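Local coordinates for protein probable ribose-5-phosphate isomerase B (PDB 6MU0) that probably catalyses the interconversion of ribulose-5-phosphate and ribose-5-phosphate in the non-oxidative branch of the pentose phosphate pathway, at residues A[82-87]-A[115-120]; A[102-107]-A[129-134]; A[108-113]-A[143-148]. One frame throughout, in Å; residues are numbered along the deposited sequence.

Contact 1: residues A[82-87]-A[115-120]; sequences GVCMAA and VLCLSS. With 5RP (ribulose-5-phosphate), chain B.
Cys-84 and Cys-117 mark the place where helix 82-87 lies against strand 115-117, their CA atoms 5.9 Å apart. The two elements run nearly antiparallel, at 155°, with axes 8.5 Å apart at the closest, as expected when a helix covers a parallel sheet in a Rossmann-like fold.

Cys-117 carries most of the contact. Its SG lies anti to the carbonyl carbon (chi1 -59°) and rises from the strand against the first full turn of the helix, meeting Cys-84 CA at 3.6 Å. Val-83 comes to the same sulfur from the neighbouring helix position, its CG2 methyl 3.9 Å from Cys-117 SG. The Cys-84 SG turns to the flank of the helix and stays 4.4 Å from Cys-117 SG, much too far for a disulfide, so the two sulfurs merely neighbour one another. One turn on, Ala-87 CB faces Val-115 CG1 at 4.3 Å; a single methyl suits a helix position directly above a branched strand residue. Val-83, Ala-87 and Val-115 also touch Leu-75 of the adjacent strand 72-75, which continues this apolar layer.

The start of the helix has a different task. Gly-82 N gives a hydrogen bond to O1 of ribulose-5-phosphate at 3.1 Å, bent to 142°, and glycine, lacking a side chain, allows the ligand carbon C2 to sit close by. The next amide, of Val-83, bonds the oxidised cysteine, 3-sulfinoalanine, at position 77.

Chemically, then, the helix is divided: methyls and sulfur pack its flank against the strand through apolar contacts, while amides at its N-terminal end face oxygen acceptors, which the helix dipole would be expected to favour.

Contact 2: residues A[102-107]-A[129-134]; sequences KTAALA and IKIVDD
Ala-104 faces Ile-131 across two helix segments, 102-107 and 129-134, that run side by side in nearly the same direction, crossing at -28° with their axes 8.2 Å apart at the closest.

Such an approach is close for two helices, and alanine makes it possible. The Ala-104 methyl presses directly on the opposing backbone, CB standing 3.6 Å from the carbonyl oxygen of Ile-131. The same CB meets the CG2 methyl of Ile-131 at 4.0 Å. That branch lies anti to the backbone N of Ile-131 (chi1 -71° for CG1), which brings it along the flank of its helix to the alanine. From the next turn Asp-134 contributes its own CB, 4.1 Å from Ala-104 CB, so the methyl is bordered by aliphatic carbon from two successive turns.

Toward the more exposed side the contact becomes polar. Asp-134 CG nearly eclipses the hydrogen on its CA (chi1 -122°), a less usual rotation that carries the carboxylate across to the other helix, and OD2 passes the Ala-105 methyl at 4.3 Å. A water joins the two helices here: it accepts from Ala-105 N at 2.9 Å and donates to Asp-134 OD2 at 2.8 Å. An aspartate suits this partly exposed border, since its CB joins the packing while its carboxylate reaches the water.

Beneath the pair lies the sheet. Helix 101-109 follows strand 95-97 and helix 125-137 follows the adjacent, parallel strand 115-117, an order that explains why the two helices point the same way. Ile-131 packs on Leu-116 and Leu-118, and both it and Ala-104 touch Val-98. On the side of helix 125-137 turned from helix 101-109, Ile-129 and Val-132 pack on helix 22-34.

Contact 3: residues A[108-113]-A[143-148]; sequences RQHDNA and GRHQRR
His-110 meets His-145 from its CB onward. Its CB stands 3.8 Å from His-145 ND1, while His-110 CA sits over the face of the His-145 ring, 4.0 Å from the centroid, in a CH-pi contact. CG, anti to the carbonyl carbon (chi1 -73°), comes to 3.4 Å from His-145 CE1. Next to CG, CD2 approaches that same CE1 at 3.3 Å and ND1 comes to 3.6 Å from it, because it lies over the centre of the His-110 ring. The imidazoles thus form an offset stack, centroids 4.0 Å apart and planes inclined by 20°.

This stack joins the end of helix 101-109 to the start of the C-terminal helix 144-158, whose N-cap is Gly-143, a glycine with the positive phi that this residue type favours. In the LacAB/RpiB family the active site is shared between subunits; His-110 is probably the proton donor, and Arg-144 and Arg-148 are probable ligand-binding residues.

At the tip, His-110 CE1 also lies near His-145 CE1, and NE2 is 3.5 Å from that atom and, obliquely, 4.3 Å from Arg-144 NH2. Arg-144 passes its aliphatic CG over the opposite face of His-145 and lays its guanidinium over that ring's NE2.

Segment 115-120 connects contact 1 to contact 2, centres 14 Å apart: Cys-117 faces one helical layer, while Leu-118 CD2 reaches Ile-131 CG2 at 3.7 Å in the other. Contacts 2 and 3 share helix 101-109, their centres 15 Å apart, with a probable hydrogen bond of 3.1 Å from Ala-113 N to Ala-107 O where the chain turns. Of the three, only contact 1 borders the bound ribulose-5-phosphate. Contact 3 is remote from it, His-110 NE2 lying 26.1 Å from the ligand O1; this is consistent with a family dimer in which that histidine, Arg-144 and Arg-148 serve the partner subunit's pocket.

Contact 1: residues A[82-87]-A[115-120]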
ATOM      1  N   GLY A  82       8.924   7.841  -1.243  1.00  7.15           N
ATOM      2  CA  GLY A  82       9.088   7.716  -2.682  1.00  8.19           C
ATOM      3  C   GLY A  82       8.025   6.852  -3.328  1.00  7.25           C
ATOM      4  O   GLY A  82       7.433   7.228  -4.349  1.00  7.83           O
ATOM      5  N   VAL A  83       7.763   5.681  -2.741  1.00  7.50           N
ATOM      6  CA  VAL A  83       6.723   4.813  -3.283  1.00  7.64           C
ATOM      7  C   VAL A  83       5.357   5.469  -3.189  1.00  7.60           C
ATOM      8  O   VAL A  83       4.491   5.229  -4.036  1.00  8.03           O
ATOM      9  CB  VAL A  83       6.728   3.422  -2.613  1.00  8.11           C
ATOM     10  CG1 VAL A  83       8.009   2.664  -2.922  1.00  8.43           C
ATOM     11  CG2 VAL A  83       6.474   3.521  -1.102  1.00  8.41           C
ATOM     12  N   CYS A  84       5.136   6.308  -2.170  1.00  7.49           N
ATOM     13  CA  CYS A  84       3.864   7.015  -2.040  1.00  7.73           C
ATOM     14  C   CYS A  84       3.696   8.051  -3.148  1.00  7.53           C
ATOM     15  O   CYS A  84       2.623   8.143  -3.760  1.00  8.28           O
ATOM     16  CB  CYS A  84       3.778   7.648  -0.650  1.00  8.23           C
ATOM     17  SG  CYS A  84       2.275   8.531  -0.296  1.00 11.75           S
ATOM     18  N   MET A  85       4.743   8.843  -3.417  1.00  7.91           N
ATOM     19  CA  MET A  85       4.694   9.798  -4.526  0.61  8.15           C
ATOM     20  C   MET A  85       4.400   9.087  -5.834  1.00  8.03           C
ATOM     21  O   MET A  85       3.531   9.503  -6.614  1.00  9.24           O
ATOM     22  CB  MET A  85       6.045  10.497  -4.679  0.61  9.08           C
ATOM     23  CG  MET A  85       6.448  11.448  -3.583  0.61  9.50           C
ATOM     24  SD  MET A  85       8.138  12.000  -3.896  0.61  9.18           S
ATOM     25  CE  MET A  85       8.299  13.309  -2.681  0.61 10.36           C
ATOM     26  N   ALA A  86       5.146   8.018  -6.100  1.00  7.89           N
ATOM     27  CA  ALA A  86       5.014   7.299  -7.360  1.00  8.67           C
ATOM     28  C   ALA A  86       3.645   6.644  -7.487  1.00  8.25           C
ATOM     29  O   ALA A  86       2.965   6.801  -8.509  1.00  8.84           O
ATOM     30  CB  ALA A  86       6.126   6.255  -7.470  1.00  8.72           C
ATOM     31  N   ALA A  87       3.210   5.917  -6.453  1.00  8.16           N
ATOM     32  CA  ALA A  87       1.933   5.218  -6.544  1.00  8.15           C
ATOM     33  C   ALA A  87       0.783   6.188  -6.770  1.00  8.43           C
ATOM     34  O   ALA A  87      -0.152   5.887  -7.519  1.00  8.57           O
ATOM     35  CB  ALA A  87       1.700   4.371  -5.297  1.00  8.74           C
ATOM     36  N   VAL A 115      -3.542   1.725  -1.449  1.00  8.00           N
ATOM     37  CA  VAL A 115      -2.135   1.372  -1.369  1.00  7.82           C
ATOM     38  C   VAL A 115      -1.596   1.902  -0.048  1.00  7.78           C
ATOM     39  O   VAL A 115      -1.778   3.084   0.280  1.00  8.81           O
ATOM     40  CB  VAL A 115      -1.324   1.915  -2.562  1.00  8.12           C
ATOM     41  CG1 VAL A 115       0.175   1.693  -2.358  1.00  9.15           C
ATOM     42  CG2 VAL A 115      -1.778   1.258  -3.870  1.00  9.43           C
ATOM     43  N   LEU A 116      -0.965   1.015   0.715  1.00  7.23           N
ATOM     44  CA  LEU A 116      -0.363   1.319   2.001  1.00  7.64           C
ATOM     45  C   LEU A 116       1.144   1.389   1.802  1.00  7.11           C
ATOM     46  O   LEU A 116       1.751   0.430   1.310  1.00  7.74           O
ATOM     47  CB  LEU A 116      -0.716   0.199   2.980  1.00  8.57           C
ATOM     48  CG  LEU A 116      -0.049   0.254   4.348  1.00  8.94           C
ATOM     49  CD1 LEU A 116      -0.485   1.484   5.127  1.00 10.03           C
ATOM     50  CD2 LEU A 116      -0.378  -1.028   5.106  1.00  9.80           C
ATOM     51  N   CYS A 117       1.740   2.518   2.184  1.00  7.20           N
ATOM     52  CA  CYS A 117       3.169   2.761   2.042  1.00  7.13           C
ATOM     53  C   CYS A 117       3.818   2.772   3.418  1.00  7.27           C
ATOM     54  O   CYS A 117       3.308   3.417   4.347  1.00  7.77           O
ATOM     55  CB  CYS A 117       3.417   4.088   1.326  1.00  7.46           C
ATOM     56  SG  CYS A 117       2.668   4.119  -0.328  1.00  8.50           S
ATOM     57  N   LEU A 118       4.945   2.061   3.532  1.00  6.85           N
ATOM     58  CA  LEU A 118       5.597   1.773   4.799  1.00  7.06           C
ATOM     59  C   LEU A 118       7.080   2.103   4.714  1.00  6.63           C
ATOM     60  O   LEU A 118       7.700   2.037   3.645  1.00  7.48           O
ATOM     61  CB  LEU A 118       5.482   0.284   5.148  1.00  7.32           C
ATOM     62  CG  LEU A 118       4.072  -0.298   5.204  1.00  8.03           C
ATOM     63  CD1 LEU A 118       4.122  -1.798   5.415  1.00  8.57           C
ATOM     64  CD2 LEU A 118       3.252   0.371   6.290  1.00  8.78           C
ATOM     65  N   SER A 119       7.641   2.413   5.876  1.00  6.74           N
ATOM     66  CA  SER A 119       9.058   2.696   6.057  1.00  7.14           C
ATOM     67  C   SER A 119       9.806   1.456   6.537  1.00  7.03           C
ATOM     68  O   SER A 119       9.445   0.866   7.561  1.00  8.22           O
ATOM     69  CB  SER A 119       9.205   3.786   7.114  1.00  7.38           C
ATOM     70  OG  SER A 119      10.557   3.958   7.505  1.00  7.92           O
ATOM     71  N   SER A 120      10.887   1.110   5.841  1.00  7.31           N
ATOM     72  CA  SER A 120      11.766   0.028   6.254  1.00  8.06           C
ATOM     73  C   SER A 120      12.858   0.475   7.219  1.00  8.48           C
ATOM     74  O   SER A 120      13.378  -0.361   7.964  1.00  9.19           O
ATOM     75  CB  SER A 120      12.452  -0.574   5.030  1.00  8.76           C
ATOM     76  OG  SER A 120      13.201   0.432   4.383  1.00  8.96           O
TER
HETATM   77  C2  5RP B 201      12.686   6.718  -0.939  1.00 11.20           C
HETATM   78  C3  5RP B 201      13.530   5.867  -0.013  1.00 10.64           C
HETATM   79  C5  5RP B 201      14.513   4.880  -0.662  1.00  9.19           C
HETATM   80  O13 5RP B 201      14.369   3.589  -0.102  1.00  8.66           O
HETATM   81  C6  5RP B 201      15.894   5.466  -0.356  1.00  9.17           C
HETATM   82  O14 5RP B 201      15.968   6.766  -0.938  1.00  9.32           O
HETATM   83  C7  5RP B 201      17.018   4.595  -0.871  1.00  9.32           C
HETATM   84  O8  5RP B 201      18.250   5.101  -0.325  1.00  9.00           O
HETATM   85  P9  5RP B 201      19.636   4.407  -0.737  1.00  9.02           P
HETATM   86  O12 5RP B 201      20.687   5.177   0.010  1.00  9.82           O
HETATM   87  O11 5RP B 201      19.546   2.946  -0.310  1.00  9.19           O
HETATM   88  O10 5RP B 201      19.774   4.509  -2.244  1.00  9.67           O
HETATM   89  O4  5RP B 201      13.492   5.973   1.195  1.00 10.49           O
HETATM   90  O1  5RP B 201      11.836   7.581  -0.193  1.00 12.51           O

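Contact 2: residues A[102-107]-A[129-134]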
ATOM      1  N   LYS A 102      -1.059   4.410  15.114  1.00 17.93           N
ATOM      2  CA  LYS A 102      -2.058   5.406  15.499  1.00 19.13           C
ATOM      3  C   LYS A 102      -2.789   6.033  14.315  1.00 15.89           C
ATOM      4  O   LYS A 102      -3.894   6.559  14.500  1.00 16.58           O
ATOM      5  CB  LYS A 102      -1.407   6.498  16.348  1.00 23.64           C
ATOM      6  CG  LYS A 102      -0.885   5.981  17.681  1.00 28.22           C
ATOM      7  CD  LYS A 102      -0.367   7.097  18.572  1.00 33.06           C
ATOM      8  CE  LYS A 102       0.806   7.828  17.947  1.00 36.58           C
ATOM      9  NZ  LYS A 102       1.338   8.882  18.858  1.00 38.31           N
ATOM     10  N   THR A 103      -2.210   6.014  13.114  1.00 13.76           N
ATOM     11  CA  THR A 103      -2.902   6.539  11.946  1.00 12.27           C
ATOM     12  C   THR A 103      -3.291   5.458  10.941  1.00 11.21           C
ATOM     13  O   THR A 103      -3.830   5.796   9.885  1.00 10.92           O
ATOM     14  CB  THR A 103      -2.101   7.656  11.249  1.00 12.15           C
ATOM     15  OG1 THR A 103      -0.909   7.116  10.663  1.00 11.88           O
ATOM     16  CG2 THR A 103      -1.726   8.760  12.230  1.00 13.55           C
ATOM     17  N   ALA A 104      -3.053   4.171  11.241  1.00 10.45           N
ATOM     18  CA  ALA A 104      -3.229   3.130  10.228  1.00 10.15           C
ATOM     19  C   ALA A 104      -4.689   2.966   9.823  1.00 10.06           C
ATOM     20  O   ALA A 104      -5.006   2.926   8.630  1.00 10.40           O
ATOM     21  CB  ALA A 104      -2.636   1.801  10.702  1.00 11.16           C
ATOM     22  N   ALA A 105      -5.589   2.827  10.800  1.00 10.44           N
ATOM     23  CA  ALA A 105      -6.999   2.664  10.466  1.00 10.68           C
ATOM     24  C   ALA A 105      -7.540   3.880   9.727  1.00 10.41           C
ATOM     25  O   ALA A 105      -8.351   3.738   8.806  1.00  9.93           O
ATOM     26  CB  ALA A 105      -7.811   2.393  11.732  1.00 12.85           C
ATOM     27  N   LEU A 106      -7.103   5.084  10.117  1.00 10.12           N
ATOM     28  CA  LEU A 106      -7.612   6.308   9.503  1.00  9.32           C
ATOM     29  C   LEU A 106      -7.319   6.359   8.011  1.00  8.74           C
ATOM     30  O   LEU A 106      -8.099   6.941   7.249  1.00  8.89           O
ATOM     31  CB  LEU A 106      -7.027   7.540  10.185  1.00  9.90           C
ATOM     32  CG  LEU A 106      -7.679   7.903  11.514  1.00 10.92           C
ATOM     33  CD1 LEU A 106      -6.812   8.896  12.266  1.00 11.84           C
ATOM     34  CD2 LEU A 106      -9.083   8.469  11.297  1.00 11.63           C
ATOM     35  N   ALA A 107      -6.199   5.771   7.575  1.00  9.03           N
ATOM     36  CA  ALA A 107      -5.870   5.774   6.154  1.00  9.22           C
ATOM     37  C   ALA A 107      -6.953   5.087   5.338  1.00  9.99           C
ATOM     38  O   ALA A 107      -7.189   5.457   4.183  1.00 10.96           O
ATOM     39  CB  ALA A 107      -4.526   5.087   5.925  1.00 10.18           C
ATOM     40  N   ILE A 129       3.848  -4.666  10.962  1.00  8.92           N
ATOM     41  CA  ILE A 129       2.806  -5.694  10.934  1.00  9.19           C
ATOM     42  C   ILE A 129       1.513  -5.169  11.546  1.00  8.90           C
ATOM     43  O   ILE A 129       0.415  -5.419  11.033  1.00  9.43           O
ATOM     44  CB  ILE A 129       3.296  -6.973  11.637  1.00 10.14           C
ATOM     45  CG1 ILE A 129       4.324  -7.703  10.767  1.00 11.77           C
ATOM     46  CG2 ILE A 129       2.125  -7.890  11.973  1.00 11.78           C
ATOM     47  CD1 ILE A 129       3.732  -8.353   9.522  1.00 14.74           C
ATOM     48  N   LYS A 130       1.619  -4.442  12.662  1.00  9.61           N
ATOM     49  CA  LYS A 130       0.420  -3.890  13.291  1.00  9.96           C
ATOM     50  C   LYS A 130      -0.272  -2.884  12.380  1.00  9.45           C
ATOM     51  O   LYS A 130      -1.508  -2.825  12.329  1.00  9.94           O
ATOM     52  CB  LYS A 130       0.783  -3.226  14.616  1.00 10.65           C
ATOM     53  CG  LYS A 130       1.290  -4.201  15.651  1.00 11.86           C
ATOM     54  CD  LYS A 130       1.890  -3.484  16.842  1.00 12.56           C
ATOM     55  CE  LYS A 130       2.640  -4.454  17.728  1.00 14.00           C
ATOM     56  NZ  LYS A 130       3.337  -3.725  18.821  1.00 13.70           N
ATOM     57  N   ILE A 131       0.516  -2.067  11.680  1.00  8.93           N
ATOM     58  CA  ILE A 131      -0.041  -1.113  10.725  1.00  9.14           C
ATOM     59  C   ILE A 131      -0.811  -1.846   9.636  1.00  8.98           C
ATOM     60  O   ILE A 131      -1.951  -1.496   9.309  1.00  9.24           O
ATOM     61  CB  ILE A 131       1.091  -0.247  10.147  1.00  8.74           C
ATOM     62  CG1 ILE A 131       1.613   0.731  11.210  1.00  9.06           C
ATOM     63  CG2 ILE A 131       0.645   0.460   8.871  1.00  9.66           C
ATOM     64  CD1 ILE A 131       2.936   1.374  10.847  1.00  9.65           C
ATOM     65  N   VAL A 132      -0.186  -2.873   9.052  1.00  8.81           N
ATOM     66  CA  VAL A 132      -0.841  -3.675   8.019  1.00  9.03           C
ATOM     67  C   VAL A 132      -2.145  -4.260   8.541  1.00  9.49           C
ATOM     68  O   VAL A 132      -3.194  -4.168   7.893  1.00 10.33           O
ATOM     69  CB  VAL A 132       0.115  -4.769   7.509  1.00  9.48           C
ATOM     70  CG1 VAL A 132      -0.625  -5.752   6.620  1.00 10.90           C
ATOM     71  CG2 VAL A 132       1.279  -4.158   6.742  1.00  9.90           C
ATOM     72  N   ASP A 133      -2.102  -4.878   9.724  1.00  9.66           N
ATOM     73  CA  ASP A 133      -3.300  -5.527  10.249  1.00 10.85           C
ATOM     74  C   ASP A 133      -4.432  -4.527  10.462  1.00 11.22           C
ATOM     75  O   ASP A 133      -5.589  -4.807  10.124  1.00 12.00           O
ATOM     76  CB  ASP A 133      -2.983  -6.252  11.560  1.00 11.62           C
ATOM     77  CG  ASP A 133      -2.246  -7.574  11.357  1.00 12.68           C
ATOM     78  OD1 ASP A 133      -2.164  -8.074  10.213  1.00 14.12           O
ATOM     79  OD2 ASP A 133      -1.750  -8.114  12.367  1.00 14.03           O
ATOM     80  N   ASP A 134      -4.124  -3.358  11.030  1.00 11.00           N
ATOM     81  CA  ASP A 134      -5.183  -2.390  11.305  1.00 13.17           C
ATOM     82  C   ASP A 134      -5.709  -1.758  10.023  1.00 13.57           C
ATOM     83  O   ASP A 134      -6.905  -1.464   9.915  1.00 16.13           O
ATOM     84  CB  ASP A 134      -4.712  -1.332  12.302  1.00 17.51           C
ATOM     85  CG  ASP A 134      -5.584  -1.285  13.549  1.00 22.94           C
ATOM     86  OD1 ASP A 134      -6.315  -2.269  13.810  1.00 25.53           O
ATOM     87  OD2 ASP A 134      -5.561  -0.261  14.262  1.00 26.35           O
TER
HETATM   88  O   HOH W   1      -5.041   2.384  13.649  1.00 17.30           O

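Contact 3: residues A[108-113]-A[143-148]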
ATOM      1  N   ARG A 108      -7.605   4.079   5.912  1.00 10.31           N
ATOM      2  CA  ARG A 108      -8.748   3.425   5.290  0.65 11.29           C
ATOM      3  C   ARG A 108     -10.046   4.177   5.591  1.00 10.62           C
ATOM      4  O   ARG A 108     -10.828   4.473   4.683  1.00 11.75           O
ATOM      5  CB  ARG A 108      -8.834   1.995   5.834  0.65 13.17           C
ATOM      6  CG  ARG A 108      -9.499   1.000   4.914  0.65 14.57           C
ATOM      7  CD  ARG A 108      -8.506   0.385   3.941  0.65 15.68           C
ATOM      8  NE  ARG A 108      -9.187  -0.493   2.999  0.65 15.43           N
ATOM      9  CZ  ARG A 108      -9.460  -1.775   3.227  0.65 15.63           C
ATOM     10  NH1 ARG A 108     -10.090  -2.489   2.307  0.65 17.41           N
ATOM     11  NH2 ARG A 108      -9.108  -2.346   4.374  0.65 14.93           N
ATOM     12  N   GLN A 109     -10.272   4.492   6.871  1.00  9.77           N
ATOM     13  CA  GLN A 109     -11.550   5.046   7.322  1.00  9.86           C
ATOM     14  C   GLN A 109     -11.866   6.373   6.647  1.00  9.28           C
ATOM     15  O   GLN A 109     -13.004   6.604   6.215  1.00 10.66           O
ATOM     16  CB  GLN A 109     -11.519   5.219   8.841  1.00 10.79           C
ATOM     17  CG  GLN A 109     -11.514   3.915   9.612  1.00 11.92           C
ATOM     18  CD  GLN A 109     -11.103   4.093  11.063  1.00 12.80           C
ATOM     19  OE1 GLN A 109     -10.481   5.089  11.425  1.00 14.22           O
ATOM     20  NE2 GLN A 109     -11.447   3.116  11.902  1.00 14.92           N
ATOM     21  N   HIS A 110     -10.884   7.278   6.598  1.00  9.26           N
ATOM     22  CA  HIS A 110     -11.084   8.600   6.012  1.00  9.44           C
ATOM     23  C   HIS A 110     -10.612   8.688   4.570  1.00  8.94           C
ATOM     24  O   HIS A 110     -11.290   9.291   3.736  1.00 10.10           O
ATOM     25  CB  HIS A 110     -10.336   9.670   6.813  1.00  9.28           C
ATOM     26  CG  HIS A 110     -10.953   9.980   8.133  1.00  9.26           C
ATOM     27  ND1 HIS A 110     -10.646  11.123   8.838  1.00 10.67           N
ATOM     28  CD2 HIS A 110     -11.865   9.308   8.875  1.00 10.34           C
ATOM     29  CE1 HIS A 110     -11.338  11.138   9.963  1.00 10.69           C
ATOM     30  NE2 HIS A 110     -12.089  10.052  10.008  1.00 10.60           N
ATOM     31  N   ASP A 111      -9.456   8.109   4.250  1.00  9.26           N
ATOM     32  CA  ASP A 111      -8.839   8.354   2.953  1.00  9.93           C
ATOM     33  C   ASP A 111      -9.122   7.274   1.922  1.00  9.11           C
ATOM     34  O   ASP A 111      -8.708   7.429   0.769  1.00  9.80           O
ATOM     35  CB  ASP A 111      -7.318   8.498   3.104  1.00 11.85           C
ATOM     36  CG  ASP A 111      -6.927   9.507   4.142  1.00 15.58           C
ATOM     37  OD1 ASP A 111      -7.071  10.711   3.885  1.00 17.13           O
ATOM     38  OD2 ASP A 111      -6.459   9.094   5.217  1.00 15.81           O
ATOM     39  N   ASN A 112      -9.792   6.187   2.309  1.00  9.77           N
ATOM     40  CA  ASN A 112     -10.112   5.080   1.403  1.00 10.93           C
ATOM     41  C   ASN A 112      -8.884   4.585   0.641  1.00  9.62           C
ATOM     42  O   ASN A 112      -8.966   4.211  -0.528  1.00 10.04           O
ATOM     43  CB  ASN A 112     -11.242   5.431   0.436  1.00 13.40           C
ATOM     44  CG  ASN A 112     -11.889   4.204  -0.150  1.00 15.63           C
ATOM     45  OD1 ASN A 112     -11.848   3.130   0.450  1.00 16.19           O
ATOM     46  ND2 ASN A 112     -12.484   4.346  -1.329  1.00 19.01           N
ATOM     47  N   ALA A 113      -7.730   4.581   1.300  1.00  9.04           N
ATOM     48  CA  ALA A 113      -6.511   4.239   0.583  1.00  8.86           C
ATOM     49  C   ALA A 113      -6.593   2.820   0.039  1.00  8.54           C
ATOM     50  O   ALA A 113      -7.077   1.910   0.711  1.00  9.79           O
ATOM     51  CB  ALA A 113      -5.312   4.348   1.520  1.00 10.05           C
ATOM     52  N   GLY A 143     -19.556   8.873   3.578  1.00 14.10           N
ATOM     53  CA  GLY A 143     -20.082  10.159   4.008  1.00 14.33           C
ATOM     54  C   GLY A 143     -19.251  11.310   3.481  1.00 13.36           C
ATOM     55  O   GLY A 143     -18.910  11.379   2.293  1.00 13.79           O
ATOM     56  N   ARG A 144     -18.897  12.230   4.387  1.00 12.79           N
ATOM     57  CA  ARG A 144     -18.066  13.368   3.999  1.00 11.46           C
ATOM     58  C   ARG A 144     -16.759  12.915   3.366  1.00 11.76           C
ATOM     59  O   ARG A 144     -16.209  13.609   2.499  1.00 12.31           O
ATOM     60  CB  ARG A 144     -17.799  14.261   5.211  1.00 11.92           C
ATOM     61  CG  ARG A 144     -16.953  13.609   6.303  1.00 10.94           C
ATOM     62  CD  ARG A 144     -17.079  14.377   7.609  1.00 10.93           C
ATOM     63  NE  ARG A 144     -16.174  13.915   8.666  1.00  9.80           N
ATOM     64  CZ  ARG A 144     -16.431  12.914   9.500  1.00  9.28           C
ATOM     65  NH1 ARG A 144     -17.578  12.244   9.413  1.00 10.20           N
ATOM     66  NH2 ARG A 144     -15.541  12.593  10.431  1.00  9.59           N
ATOM     67  N   HIS A 145     -16.247  11.757   3.779  1.00 10.86           N
ATOM     68  CA  HIS A 145     -14.995  11.278   3.216  1.00 10.80           C
ATOM     69  C   HIS A 145     -15.159  10.866   1.765  1.00 11.77           C
ATOM     70  O   HIS A 145     -14.222  11.019   0.973  1.00 12.13           O
ATOM     71  CB  HIS A 145     -14.467  10.129   4.062  1.00  9.51           C
ATOM     72  CG  HIS A 145     -14.479  10.430   5.522  1.00  9.84           C
ATOM     73  ND1 HIS A 145     -13.688  11.411   6.080  1.00 10.19           N
ATOM     74  CD2 HIS A 145     -15.221   9.917   6.532  1.00 10.30           C
ATOM     75  CE1 HIS A 145     -13.930  11.476   7.376  1.00  9.86           C
ATOM     76  NE2 HIS A 145     -14.851  10.576   7.677  1.00 10.15           N
ATOM     77  N   GLN A 146     -16.331  10.342   1.402  1.00 11.92           N
ATOM     78  CA  GLN A 146     -16.591  10.033   0.000  1.00 12.65           C
ATOM     79  C   GLN A 146     -16.602  11.297  -0.850  1.00 12.44           C
ATOM     80  O   GLN A 146     -16.066  11.308  -1.962  1.00 12.07           O
ATOM     81  CB  GLN A 146     -17.912   9.279  -0.141  1.00 13.96           C
ATOM     82  CG  GLN A 146     -18.201   8.821  -1.565  1.00 15.37           C
ATOM     83  CD  GLN A 146     -17.298   7.683  -1.993  1.00 17.29           C
ATOM     84  OE1 GLN A 146     -17.332   6.600  -1.407  1.00 19.65           O
ATOM     85  NE2 GLN A 146     -16.485   7.920  -3.017  1.00 19.61           N
ATOM     86  N   ARG A 147     -17.213  12.371  -0.344  1.00 12.20           N
ATOM     87  CA  ARG A 147     -17.223  13.631  -1.077  1.00 12.68           C
ATOM     88  C   ARG A 147     -15.803  14.113  -1.348  1.00 11.96           C
ATOM     89  O   ARG A 147     -15.498  14.612  -2.439  1.00 12.23           O
ATOM     90  CB  ARG A 147     -17.980  14.668  -0.258  1.00 13.30           C
ATOM     91  CG  ARG A 147     -18.078  16.014  -0.917  1.00 13.40           C
ATOM     92  CD  ARG A 147     -18.853  16.987  -0.049  1.00 14.22           C
ATOM     93  NE  ARG A 147     -18.112  17.399   1.141  1.00 13.86           N
ATOM     94  CZ  ARG A 147     -18.519  17.228   2.396  1.00 13.52           C
ATOM     95  NH1 ARG A 147     -19.679  16.635   2.664  1.00 14.92           N
ATOM     96  NH2 ARG A 147     -17.766  17.661   3.397  1.00 14.17           N
ATOM     97  N   ARG A 148     -14.915  13.958  -0.369  1.00 10.07           N
ATOM     98  CA  ARG A 148     -13.538  14.411  -0.531  1.00  9.62           C
ATOM     99  C   ARG A 148     -12.769  13.540  -1.518  1.00  9.93           C
ATOM    100  O   ARG A 148     -12.104  14.057  -2.423  1.00  9.88           O
ATOM    101  CB  ARG A 148     -12.862  14.479   0.835  1.00  9.39           C
ATOM    102  CG  ARG A 148     -13.464  15.586   1.689  1.00 10.29           C
ATOM    103  CD  ARG A 148     -13.221  15.418   3.169  1.00 10.39           C
ATOM    104  NE  ARG A 148     -13.982  16.423   3.900  1.00  9.23           N
ATOM    105  CZ  ARG A 148     -14.195  16.400   5.209  1.00  8.75           C
ATOM    106  NH1 ARG A 148     -13.701  15.411   5.951  1.00  9.54           N
ATOM    107  NH2 ARG A 148     -14.921  17.359   5.767  1.00  9.92           N
TER